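Local coordinates for long form salivary protein D7L1 (Anopheles stephensi, PDB 3NHI), which is a salivary protein that binds and sequesters cysteinyl leukotrienes and thromboxane A2 analogues, countering the host response to blood feeding, at residues Leu180-Phe194 against Glu237-Arg249. Residues are numbered along the deposited sequence; the frame is centred on the assembly and turned at random.
Sequences LTGSPELKDAIDCIF and EAYDYYVCLVNSR
In the C-terminal odorant-binding-protein-like (PBP/GOBP) domain of this two-domain protein, helices 184-194 and 238-246 cross almost at right angles (92°), their axes 8.6 Å apart, and the two tyrosine rings Tyr-239 and Tyr-242 carry much of the contact. Tyr-239 has its CG anti to the backbone N (chi1 -174°), which swings the ring along the first turn of helix 184-194. Lys-187 CG lies 3.6 Å from Tyr-239 CG, offset over one ring face in a CH-pi contact, while Val-243 CG2 covers the opposite face. Where the ring ends, Tyr-239 OH accepts from Gly-182 N at 2.9 Å, a rather bent bond (135°) that ties the loop before the helix to the other segment. Tyr-242 receives Ile-190 CD1 squarely over the centre of one face, 3.7 Å from the ring centroid, and Val-246 CG2 packs on the other. From the loop, Leu-180 divides its branches: CD2 reaches Tyr-242 CE2 at 3.5 Å, and CD1 meets Val-246 and the amide of Asn-247. At the start of helix 238-246 the backbones come close, with Ala-238 CB 3.5 Å from Asp-191 CA and also against Phe-194 CB, while Ala-238 O sits over one face of the Phe-194 ring. Two waters bridge here, Lys-187 O to Tyr-239 N and Asp-191 OD2 to Ala-238 N, so these two N-H groups, which open helix 238-246, are bonded through water to the other helix. Disulfides link Cys-192 to Cys-159 of helix 155-163, and Cys-244 to Cys-233 beyond helix 223-231; Phe-254 of helix 251-266 packs against Tyr-242, Leu-245 and Val-246.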
ATOM      1  N   LEU A 180       6.309 -24.271   9.670  1.00  9.15           N
ATOM      2  CA  LEU A 180       7.510 -23.926   8.916  1.00  8.28           C
ATOM      3  C   LEU A 180       8.082 -25.161   8.226  1.00  8.36           C
ATOM      4  O   LEU A 180       8.622 -26.055   8.880  1.00  9.29           O
ATOM      5  CB  LEU A 180       8.546 -23.268   9.829  1.00  7.77           C
ATOM      6  CG  LEU A 180       8.052 -22.026  10.591  1.00  7.36           C
ATOM      7  CD1 LEU A 180       9.119 -21.559  11.581  1.00  7.09           C
ATOM      8  CD2 LEU A 180       7.629 -20.904   9.636  1.00  7.44           C
ATOM      9  N   THR A 181       7.950 -25.205   6.904  1.00  7.97           N
ATOM     10  CA  THR A 181       8.375 -26.369   6.120  1.00  8.09           C
ATOM     11  C   THR A 181       9.652 -26.135   5.323  1.00  8.04           C
ATOM     12  O   THR A 181      10.269 -27.082   4.842  1.00  8.17           O
ATOM     13  CB  THR A 181       7.297 -26.759   5.114  1.00  7.91           C
ATOM     14  OG1 THR A 181       7.069 -25.644   4.235  1.00  7.76           O
ATOM     15  CG2 THR A 181       6.004 -27.140   5.834  1.00  8.84           C
ATOM     16  N   GLY A 182      10.019 -24.868   5.135  1.00  7.80           N
ATOM     17  CA  GLY A 182      11.131 -24.517   4.257  1.00  7.76           C
ATOM     18  C   GLY A 182      10.935 -24.926   2.805  1.00  7.95           C
ATOM     19  O   GLY A 182      11.901 -25.032   2.061  1.00  8.91           O
ATOM     20  N   SER A 183       9.691 -25.160   2.399  1.00  7.60           N
ATOM     21  CA  SER A 183       9.429 -25.594   1.026  1.00  7.69           C
ATOM     22  C   SER A 183       9.633 -24.423   0.061  1.00  7.91           C
ATOM     23  O   SER A 183       9.469 -23.266   0.459  1.00  7.62           O
ATOM     24  CB  SER A 183       8.016 -26.147   0.884  1.00  8.28           C
ATOM     25  OG  SER A 183       7.059 -25.108   1.006  1.00  7.89           O
ATOM     26  N   PRO A 184       9.988 -24.711  -1.208  1.00  8.14           N
ATOM     27  CA  PRO A 184      10.153 -23.612  -2.164  1.00  8.60           C
ATOM     28  C   PRO A 184       8.864 -22.816  -2.330  1.00  8.27           C
ATOM     29  O   PRO A 184       8.914 -21.601  -2.511  1.00  8.06           O
ATOM     30  CB  PRO A 184      10.525 -24.316  -3.474  1.00  9.06           C
ATOM     31  CG  PRO A 184      10.271 -25.773  -3.241  1.00  9.61           C
ATOM     32  CD  PRO A 184      10.370 -26.017  -1.779  1.00  8.58           C
ATOM     33  N   GLU A 185       7.722 -23.486  -2.220  1.00  7.91           N
ATOM     34  CA  GLU A 185       6.436 -22.812  -2.363  1.00  7.87           C
ATOM     35  C   GLU A 185       6.163 -21.870  -1.189  1.00  7.58           C
ATOM     36  O   GLU A 185       5.692 -20.745  -1.377  1.00  6.89           O
ATOM     37  CB  GLU A 185       5.297 -23.829  -2.513  1.00  8.25           C
ATOM     38  CG  GLU A 185       5.355 -24.707  -3.780  1.00  9.05           C
ATOM     39  CD  GLU A 185       6.203 -25.956  -3.612  1.00 11.29           C
ATOM     40  OE1 GLU A 185       6.763 -26.195  -2.518  1.00 11.39           O
ATOM     41  OE2 GLU A 185       6.302 -26.702  -4.603  1.00 14.11           O
ATOM     42  N   LEU A 186       6.445 -22.322   0.025  1.00  7.08           N
ATOM     43  CA  LEU A 186       6.255 -21.469   1.192  1.00  6.88           C
ATOM     44  C   LEU A 186       7.183 -20.256   1.142  1.00  6.71           C
ATOM     45  O   LEU A 186       6.762 -19.131   1.439  1.00  6.18           O
ATOM     46  CB  LEU A 186       6.445 -22.259   2.493  1.00  7.34           C
ATOM     47  CG  LEU A 186       6.203 -21.481   3.793  1.00  6.72           C
ATOM     48  CD1 LEU A 186       4.779 -20.928   3.884  1.00  8.25           C
ATOM     49  CD2 LEU A 186       6.485 -22.395   4.966  1.00  7.94           C
ATOM     50  N   LYS A 187       8.435 -20.471   0.753  1.00  7.08           N
ATOM     51  CA  LYS A 187       9.368 -19.360   0.629  1.00  7.22           C
ATOM     52  C   LYS A 187       8.865 -18.341  -0.391  1.00  7.14           C
ATOM     53  O   LYS A 187       8.942 -17.130  -0.153  1.00  7.48           O
ATOM     54  CB  LYS A 187      10.774 -19.845   0.263  1.00  7.19           C
ATOM     55  CG  LYS A 187      11.397 -20.712   1.349  1.00  8.56           C
ATOM     56  CD  LYS A 187      12.787 -21.183   0.955  1.00 12.30           C
ATOM     57  CE  LYS A 187      13.430 -21.981   2.072  1.00 14.36           C
ATOM     58  NZ  LYS A 187      14.652 -22.694   1.586  1.00 18.35           N
ATOM     59  N   ASP A 188       8.343 -18.823  -1.515  1.00  7.27           N
ATOM     60  CA  ASP A 188       7.798 -17.938  -2.530  1.00  7.84           C
ATOM     61  C   ASP A 188       6.586 -17.164  -2.013  1.00  6.81           C
ATOM     62  O   ASP A 188       6.510 -15.933  -2.169  1.00  6.47           O
ATOM     63  CB  ASP A 188       7.428 -18.705  -3.798  1.00  8.56           C
ATOM     64  CG  ASP A 188       6.938 -17.783  -4.885  1.00 12.13           C
ATOM     65  OD1 ASP A 188       7.779 -17.073  -5.486  1.00 16.69           O
ATOM     66  OD2 ASP A 188       5.717 -17.728  -5.118  1.00 14.60           O
ATOM     67  N   ALA A 189       5.636 -17.876  -1.406  1.00  6.62           N
ATOM     68  CA  ALA A 189       4.459 -17.232  -0.847  1.00  5.83           C
ATOM     69  C   ALA A 189       4.846 -16.127   0.134  1.00  5.69           C
ATOM     70  O   ALA A 189       4.305 -15.016   0.069  1.00  5.76           O
ATOM     71  CB  ALA A 189       3.551 -18.254  -0.171  1.00  6.02           C
ATOM     72  N   ILE A 190       5.792 -16.430   1.021  1.00  5.35           N
ATOM     73  CA  ILE A 190       6.193 -15.473   2.045  1.00  5.28           C
ATOM     74  C   ILE A 190       6.907 -14.248   1.447  1.00  5.72           C
ATOM     75  O   ILE A 190       6.697 -13.122   1.916  1.00  6.11           O
ATOM     76  CB  ILE A 190       7.003 -16.164   3.181  1.00  5.20           C
ATOM     77  CG1 ILE A 190       6.118 -17.155   3.960  1.00  5.67           C
ATOM     78  CG2 ILE A 190       7.589 -15.138   4.149  1.00  5.46           C
ATOM     79  CD1 ILE A 190       4.851 -16.554   4.632  1.00  6.04           C
ATOM     80  N   ASP A 191       7.720 -14.454   0.411  1.00  5.83           N
ATOM     81  CA  ASP A 191       8.329 -13.321  -0.280  1.00  6.08           C
ATOM     82  C   ASP A 191       7.254 -12.418  -0.890  1.00  5.45           C
ATOM     83  O   ASP A 191       7.289 -11.184  -0.740  1.00  5.38           O
ATOM     84  CB  ASP A 191       9.318 -13.788  -1.349  1.00  6.85           C
ATOM     85  CG  ASP A 191       9.968 -12.635  -2.060  1.00  8.57           C
ATOM     86  OD1 ASP A 191       9.655 -12.431  -3.247  1.00 15.13           O
ATOM     87  OD2 ASP A 191      10.769 -11.914  -1.432  1.00 10.38           O
ATOM     88  N   CYS A 192       6.277 -13.039  -1.543  1.00  5.11           N
ATOM     89  CA  CYS A 192       5.192 -12.316  -2.184  1.00  4.92           C
ATOM     90  C   CYS A 192       4.392 -11.540  -1.122  1.00  4.58           C
ATOM     91  O   CYS A 192       3.996 -10.384  -1.334  1.00  4.70           O
ATOM     92  CB  CYS A 192       4.337 -13.323  -2.960  1.00  5.30           C
ATOM     93  SG  CYS A 192       2.808 -12.698  -3.677  1.00  6.04           S
ATOM     94  N   ILE A 193       4.159 -12.165   0.025  1.00  5.15           N
ATOM     95  CA  ILE A 193       3.409 -11.510   1.086  1.00  4.81           C
ATOM     96  C   ILE A 193       4.192 -10.359   1.703  1.00  4.39           C
ATOM     97  O   ILE A 193       3.655  -9.270   1.900  1.00  4.14           O
ATOM     98  CB  ILE A 193       2.971 -12.524   2.157  1.00  4.94           C
ATOM     99  CG1 ILE A 193       1.955 -13.503   1.566  1.00  5.88           C
ATOM    100  CG2 ILE A 193       2.365 -11.813   3.360  1.00  5.78           C
ATOM    101  CD1 ILE A 193       1.776 -14.783   2.382  1.00  6.76           C
ATOM    102  N   PHE A 194       5.465 -10.588   2.008  1.00  4.53           N
ATOM    103  CA  PHE A 194       6.287  -9.532   2.596  1.00  4.90           C
ATOM    104  C   PHE A 194       6.358  -8.306   1.685  1.00  5.09           C
ATOM    105  O   PHE A 194       6.319  -7.163   2.164  1.00  5.43           O
ATOM    106  CB  PHE A 194       7.694 -10.038   2.953  1.00  5.37           C
ATOM    107  CG  PHE A 194       7.806 -10.611   4.357  1.00  5.86           C
ATOM    108  CD1 PHE A 194       6.803 -11.429   4.889  1.00  6.11           C
ATOM    109  CD2 PHE A 194       8.925 -10.329   5.141  1.00  6.32           C
ATOM    110  CE1 PHE A 194       6.922 -11.954   6.192  1.00  6.83           C
ATOM    111  CE2 PHE A 194       9.053 -10.845   6.432  1.00  6.79           C
ATOM    112  CZ  PHE A 194       8.051 -11.651   6.959  1.00  5.95           C
ATOM    113  N   GLU A 237      16.365 -13.128   3.266  1.00  9.51           N
ATOM    114  CA  GLU A 237      15.153 -13.405   2.493  1.00  8.71           C
ATOM    115  C   GLU A 237      13.928 -13.220   3.369  1.00  7.56           C
ATOM    116  O   GLU A 237      13.997 -13.399   4.592  1.00  7.06           O
ATOM    117  CB  GLU A 237      15.176 -14.824   1.924  1.00  9.50           C
ATOM    118  CG  GLU A 237      16.338 -15.051   0.969  1.00 13.05           C
ATOM    119  CD  GLU A 237      16.413 -16.449   0.387  1.00 17.60           C
ATOM    120  OE1 GLU A 237      15.537 -17.294   0.678  1.00 18.95           O
ATOM    121  OE2 GLU A 237      17.376 -16.699  -0.374  1.00 21.78           O
ATOM    122  N   ALA A 238      12.803 -12.864   2.746  1.00  7.14           N
ATOM    123  CA  ALA A 238      11.538 -12.757   3.464  1.00  6.27           C
ATOM    124  C   ALA A 238      11.289 -13.965   4.366  1.00  6.38           C
ATOM    125  O   ALA A 238      10.961 -13.806   5.541  1.00  6.23           O
ATOM    126  CB  ALA A 238      10.389 -12.578   2.490  1.00  6.56           C
ATOM    127  N   TYR A 239      11.461 -15.170   3.816  1.00  6.10           N
ATOM    128  CA  TYR A 239      11.251 -16.393   4.586  1.00  6.44           C
ATOM    129  C   TYR A 239      12.127 -16.479   5.826  1.00  6.10           C
ATOM    130  O   TYR A 239      11.665 -16.940   6.872  1.00  6.16           O
ATOM    131  CB  TYR A 239      11.432 -17.640   3.715  1.00  6.22           C
ATOM    132  CG  TYR A 239      11.077 -18.903   4.457  1.00  7.04           C
ATOM    133  CD1 TYR A 239       9.743 -19.194   4.771  1.00  7.01           C
ATOM    134  CD2 TYR A 239      12.067 -19.779   4.890  1.00  7.40           C
ATOM    135  CE1 TYR A 239       9.400 -20.347   5.467  1.00  7.96           C
ATOM    136  CE2 TYR A 239      11.737 -20.934   5.578  1.00  7.12           C
ATOM    137  CZ  TYR A 239      10.401 -21.208   5.871  1.00  7.81           C
ATOM    138  OH  TYR A 239      10.070 -22.344   6.572  1.00  8.79           O
ATOM    139  N   ASP A 240      13.369 -16.005   5.724  1.00  6.55           N
ATOM    140  CA  ASP A 240      14.265 -15.991   6.885  1.00  6.67           C
ATOM    141  C   ASP A 240      13.712 -15.151   8.025  1.00  6.21           C
ATOM    142  O   ASP A 240      13.687 -15.602   9.177  1.00  6.47           O
ATOM    143  CB  ASP A 240      15.663 -15.521   6.497  1.00  7.01           C
ATOM    144  CG  ASP A 240      16.290 -16.384   5.423  1.00  8.20           C
ATOM    145  OD1 ASP A 240      16.169 -17.627   5.505  1.00 10.39           O
ATOM    146  OD2 ASP A 240      16.910 -15.818   4.506  1.00  9.34           O
ATOM    147  N   TYR A 241      13.238 -13.943   7.707  1.00  5.92           N
ATOM    148  CA  TYR A 241      12.663 -13.060   8.726  1.00  5.93           C
ATOM    149  C   TYR A 241      11.388 -13.633   9.325  1.00  5.55           C
ATOM    150  O   TYR A 241      11.179 -13.574  10.528  1.00  6.26           O
ATOM    151  CB  TYR A 241      12.412 -11.658   8.162  1.00  5.45           C
ATOM    152  CG  TYR A 241      13.678 -10.960   7.730  1.00  5.36           C
ATOM    153  CD1 TYR A 241      13.882 -10.627   6.396  1.00  6.55           C
ATOM    154  CD2 TYR A 241      14.682 -10.672   8.648  1.00  5.92           C
ATOM    155  CE1 TYR A 241      15.056 -10.011   5.984  1.00  6.55           C
ATOM    156  CE2 TYR A 241      15.852 -10.038   8.253  1.00  5.88           C
ATOM    157  CZ  TYR A 241      16.029  -9.702   6.919  1.00  6.61           C
ATOM    158  OH  TYR A 241      17.195  -9.092   6.504  1.00  8.50           O
ATOM    159  N   TYR A 242      10.556 -14.212   8.469  1.00  5.15           N
ATOM    160  CA  TYR A 242       9.344 -14.884   8.901  1.00  5.65           C
ATOM    161  C   TYR A 242       9.655 -16.005   9.913  1.00  6.12           C
ATOM    162  O   TYR A 242       9.028 -16.067  10.971  1.00  6.78           O
ATOM    163  CB  TYR A 242       8.642 -15.420   7.654  1.00  5.64           C
ATOM    164  CG  TYR A 242       7.396 -16.242   7.866  1.00  5.50           C
ATOM    165  CD1 TYR A 242       6.212 -15.671   8.337  1.00  5.00           C
ATOM    166  CD2 TYR A 242       7.394 -17.598   7.560  1.00  5.59           C
ATOM    167  CE1 TYR A 242       5.071 -16.437   8.510  1.00  5.23           C
ATOM    168  CE2 TYR A 242       6.250 -18.364   7.717  1.00  5.88           C
ATOM    169  CZ  TYR A 242       5.095 -17.782   8.191  1.00  5.17           C
ATOM    170  OH  TYR A 242       3.954 -18.539   8.365  1.00  7.18           O
ATOM    171  N   VAL A 243      10.623 -16.862   9.582  1.00  6.18           N
ATOM    172  CA  VAL A 243      11.071 -17.929  10.485  1.00  6.51           C
ATOM    173  C   VAL A 243      11.593 -17.349  11.799  1.00  6.04           C
ATOM    174  O   VAL A 243      11.248 -17.834  12.888  1.00  6.52           O
ATOM    175  CB  VAL A 243      12.147 -18.823   9.821  1.00  6.28           C
ATOM    176  CG1 VAL A 243      12.836 -19.709  10.862  1.00  7.25           C
ATOM    177  CG2 VAL A 243      11.535 -19.688   8.742  1.00  7.65           C
ATOM    178  N   CYS A 244      12.399 -16.293  11.711  1.00  6.33           N
ATOM    179  CA  CYS A 244      12.920 -15.680  12.933  1.00  6.52           C
ATOM    180  C   CYS A 244      11.808 -15.175  13.853  1.00  6.84           C
ATOM    181  O   CYS A 244      11.870 -15.370  15.063  1.00  7.48           O
ATOM    182  CB  CYS A 244      13.901 -14.556  12.618  1.00  6.72           C
ATOM    183  SG  CYS A 244      15.446 -15.207  11.968  1.00  7.11           S
ATOM    184  N   LEU A 245      10.787 -14.538  13.274  1.00  6.72           N
ATOM    185  CA  LEU A 245       9.673 -14.009  14.059  1.00  7.15           C
ATOM    186  C   LEU A 245       8.836 -15.132  14.651  1.00  7.39           C
ATOM    187  O   LEU A 245       8.512 -15.114  15.847  1.00  8.06           O
ATOM    188  CB  LEU A 245       8.805 -13.089  13.194  1.00  6.88           C
ATOM    189  CG  LEU A 245       9.477 -11.767  12.814  1.00  6.59           C
ATOM    190  CD1 LEU A 245       8.821 -11.181  11.572  1.00  6.57           C
ATOM    191  CD2 LEU A 245       9.472 -10.769  13.965  1.00  8.05           C
ATOM    192  N   VAL A 246       8.527 -16.129  13.829  1.00  7.58           N
ATOM    193  CA  VAL A 246       7.657 -17.221  14.262  1.00  8.94           C
ATOM    194  C   VAL A 246       8.316 -18.034  15.375  1.00  9.72           C
ATOM    195  O   VAL A 246       7.648 -18.418  16.340  1.00 10.77           O
ATOM    196  CB  VAL A 246       7.246 -18.119  13.073  1.00  8.44           C
ATOM    197  CG1 VAL A 246       6.594 -19.422  13.568  1.00 10.13           C
ATOM    198  CG2 VAL A 246       6.293 -17.361  12.142  1.00  8.89           C
ATOM    199  N   ASN A 247       9.624 -18.247  15.281  1.00  9.84           N
ATOM    200  CA  ASN A 247      10.314 -19.082  16.262  1.00 10.86           C
ATOM    201  C   ASN A 247      10.832 -18.343  17.497  1.00 11.23           C
ATOM    202  O   ASN A 247      11.468 -18.947  18.364  1.00 13.61           O
ATOM    203  CB  ASN A 247      11.415 -19.899  15.592  1.00 10.50           C
ATOM    204  CG  ASN A 247      10.867 -21.106  14.848  1.00  9.81           C
ATOM    205  OD1 ASN A 247       9.717 -21.502  15.049  1.00 11.94           O
ATOM    206  ND2 ASN A 247      11.688 -21.704  14.000  1.00 11.65           N
ATOM    207  N   SER A 248      10.498 -17.066  17.597  1.00 11.33           N
ATOM    208  CA  SER A 248      10.926 -16.207  18.700  1.00 10.78           C
ATOM    209  C   SER A 248       9.899 -16.133  19.828  1.00 11.08           C
ATOM    210  O   SER A 248       8.778 -16.631  19.699  1.00  9.72           O
ATOM    211  CB  SER A 248      11.154 -14.789  18.177  1.00 10.57           C
ATOM    212  OG  SER A 248       9.906 -14.142  17.962  1.00 10.29           O
ATOM    213  N   ARG A 249      10.275 -15.457  20.911  1.00 11.65           N
ATOM    214  CA  ARG A 249       9.370 -15.200  22.030  1.00 13.55           C
ATOM    215  C   ARG A 249       8.177 -14.324  21.588  1.00 13.04           C
ATOM    216  O   ARG A 249       7.165 -14.238  22.292  1.00 14.29           O
ATOM    217  CB  ARG A 249      10.141 -14.528  23.171  1.00 14.23           C
ATOM    218  CG  ARG A 249       9.832 -15.054  24.563  1.00 19.60           C
ATOM    219  CD  ARG A 249      10.908 -16.025  25.060  1.00 25.28           C
ATOM    220  NE  ARG A 249      12.128 -15.334  25.488  1.00 29.08           N
ATOM    221  CZ  ARG A 249      13.280 -15.330  24.818  1.00 30.71           C
ATOM    222  NH1 ARG A 249      13.401 -15.993  23.671  1.00 31.67           N
ATOM    223  NH2 ARG A 249      14.323 -14.659  25.303  1.00 31.42           N
TER
HETATM  224  O   HOH W   1      11.231 -15.753   0.933  1.00  8.63           O
HETATM  225  O   HOH W   2      13.011 -12.427  -0.081  1.00 12.25           O